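Side-chain contact in predicted metal-dependent hydrolase of the TIM-barrel fold (Lactobacillus casei, PDB 2QPX), which is a predicted hydrolase of the amidohydrolase family that binds zinc ions in its active-site region, its substrate not being established: residues L15-H20 and K366-E371. Sequence-based numbering, arbitrary orientation.
With ZN (zinc ion), chain B.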
# COMPACT_ATOMS: atom_id res chain seq x y z
N LEU A 15 16.08 1.38 -23.85
CA LEU A 15 15.77 2.74 -24.28
C LEU A 15 15.33 3.44 -23.00
O LEU A 15 14.26 3.13 -22.46
CB LEU A 15 14.68 2.76 -25.34
CG LEU A 15 14.54 4.05 -26.16
CD1 LEU A 15 13.45 3.92 -27.26
CD2 LEU A 15 14.31 5.35 -25.29
N ASP A 16 16.18 4.33 -22.51
CA ASP A 16 15.91 5.01 -21.23
C ASP A 16 15.03 6.21 -21.55
O ASP A 16 15.51 7.29 -21.91
CB ASP A 16 17.21 5.46 -20.56
CG ASP A 16 17.05 5.78 -19.08
OD1 ASP A 16 15.89 6.01 -18.63
OD2 ASP A 16 18.12 5.84 -18.39
N HIS A 17 13.72 6.02 -21.37
CA HIS A 17 12.74 7.00 -21.89
C HIS A 17 12.60 8.25 -21.02
O HIS A 17 11.97 9.22 -21.46
CB HIS A 17 11.37 6.36 -22.18
CG HIS A 17 10.50 6.33 -20.99
ND1 HIS A 17 9.49 7.26 -20.80
CD2 HIS A 17 10.54 5.56 -19.87
CE1 HIS A 17 8.99 7.08 -19.58
NE2 HIS A 17 9.59 6.05 -19.00
N HIS A 18 13.16 8.23 -19.81
CA HIS A 18 13.14 9.39 -18.95
C HIS A 18 14.37 9.42 -18.07
O HIS A 18 14.49 8.60 -17.14
CB HIS A 18 11.89 9.43 -18.08
CG HIS A 18 11.91 10.58 -17.13
ND1 HIS A 18 11.55 11.86 -17.49
CD2 HIS A 18 12.34 10.65 -15.85
CE1 HIS A 18 11.73 12.67 -16.45
NE2 HIS A 18 12.22 11.97 -15.45
N CYS A 19 15.23 10.40 -18.29
CA CYS A 19 16.45 10.56 -17.50
C CYS A 19 16.92 12.01 -17.61
O CYS A 19 16.20 12.86 -18.12
CB CYS A 19 17.50 9.52 -17.94
SG CYS A 19 17.92 9.62 -19.70
N HIS A 20 18.12 12.28 -17.13
CA HIS A 20 18.55 13.63 -16.84
C HIS A 20 20.05 13.85 -17.16
O HIS A 20 20.84 12.90 -17.34
CB HIS A 20 18.28 13.94 -15.37
CG HIS A 20 16.81 14.01 -15.04
ND1 HIS A 20 16.00 15.02 -15.51
CD2 HIS A 20 16.01 13.19 -14.31
CE1 HIS A 20 14.75 14.79 -15.10
NE2 HIS A 20 14.73 13.69 -14.36
N LYS A 366 8.36 2.60 -29.98
CA LYS A 366 7.13 2.90 -30.70
C LYS A 366 6.50 4.20 -30.20
O LYS A 366 6.13 5.06 -30.99
CB LYS A 366 6.14 1.75 -30.57
CG LYS A 366 4.82 2.06 -31.24
CD LYS A 366 4.05 0.84 -31.63
CE LYS A 366 2.78 1.24 -32.39
NZ LYS A 366 2.01 0.04 -32.79
N LEU A 367 6.40 4.34 -28.88
CA LEU A 367 5.73 5.46 -28.27
C LEU A 367 6.39 6.80 -28.62
O LEU A 367 5.71 7.80 -28.91
CB LEU A 367 5.74 5.16 -26.76
CG LEU A 367 4.87 5.84 -25.78
CD1 LEU A 367 3.46 5.83 -26.29
CD2 LEU A 367 5.11 5.10 -24.42
N TYR A 368 7.72 6.83 -28.65
CA TYR A 368 8.47 8.02 -28.88
C TYR A 368 8.99 8.14 -30.31
O TYR A 368 9.72 9.07 -30.64
CB TYR A 368 9.62 8.19 -27.89
CG TYR A 368 9.20 8.36 -26.43
CD1 TYR A 368 9.03 7.29 -25.58
CD2 TYR A 368 9.00 9.63 -25.91
CE1 TYR A 368 8.68 7.45 -24.25
CE2 TYR A 368 8.64 9.80 -24.58
CZ TYR A 368 8.46 8.71 -23.76
OH TYR A 368 8.15 8.87 -22.43
N HIS A 369 8.61 7.18 -31.15
CA HIS A 369 8.98 7.22 -32.57
C HIS A 369 10.51 7.14 -32.77
O HIS A 369 11.09 7.88 -33.59
CB HIS A 369 8.41 8.45 -33.27
CG HIS A 369 6.94 8.63 -33.07
ND1 HIS A 369 6.00 7.78 -33.60
CD2 HIS A 369 6.25 9.56 -32.36
CE1 HIS A 369 4.79 8.18 -33.24
NE2 HIS A 369 4.92 9.28 -32.50
N GLN A 370 11.15 6.25 -32.00
CA GLN A 370 12.60 6.10 -32.02
C GLN A 370 13.01 4.73 -32.56
O GLN A 370 14.08 4.23 -32.23
CB GLN A 370 13.20 6.32 -30.62
CG GLN A 370 12.80 7.68 -30.02
CD GLN A 370 13.37 8.82 -30.82
OE1 GLN A 370 14.60 8.91 -31.02
NE2 GLN A 370 12.50 9.72 -31.30
N GLU A 371 12.19 4.16 -33.42
CA GLU A 371 12.48 2.82 -33.98
C GLU A 371 13.84 2.74 -34.63
O GLU A 371 14.58 1.77 -34.44
CB GLU A 371 11.40 2.40 -34.97
CG GLU A 371 10.02 2.23 -34.36
CD GLU A 371 9.10 3.46 -34.46
OE1 GLU A 371 9.59 4.60 -34.63
OE2 GLU A 371 7.87 3.25 -34.39
ZN ZN B . 12.97 12.82 -13.67
O HOH W 1 12.56 12.87 -11.64
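H17 and Y368 meet through a single short hydrogen bond, H17 ND1 to Y368 OH at 2.7 Å, fairly straight at 159°; either atom could be the donor. The hydroxyl lies in the imidazole plane, at the ring edge. The two rings meet rim to rim, their planes 38° apart, and neither lies over the other's face, so this is not a stack; the closest carbon contact is H17 CB against Y368 CE1 at 3.6 Å. H17 reaches this place with its CG between the backbone N and the carbonyl carbon (chi1 87°), while CB of H18 sits over one imidazole face. Beside this pair, L15 CD1 touches Q370 CB at 4.1 Å, a looser apolar contact. The bent Q370 side chain turns back, and its NE2 donates to Y368 O at 2.9 Å, tying the amide to the backbone of the tyrosine at the C-terminal end of helix 349-367. H369, with positive phi, ends that helix in a Schellman motif.

Further out, H17 NE2 bonds D285 OD2, so both imidazole nitrogens are engaged and the ring's rotation is fixed. Q226 links this pair to the metal site: its NE2 bonds Y368 OH and its OE1 bonds H18 ND1. H18 NE2 and H20 NE2 each bind zinc at 2.1 Å, with D318, the carboxylated K167 and a water completing the site, the His-X-His arrangement at the C-terminal end of the first barrel strand familiar in amidohydrolases. The chemistry thus implies a buried chain of hydrogen bonds, in which the tyrosine at the C-terminal helix end probably helps orient, through Q226, a histidine ligand of the metal.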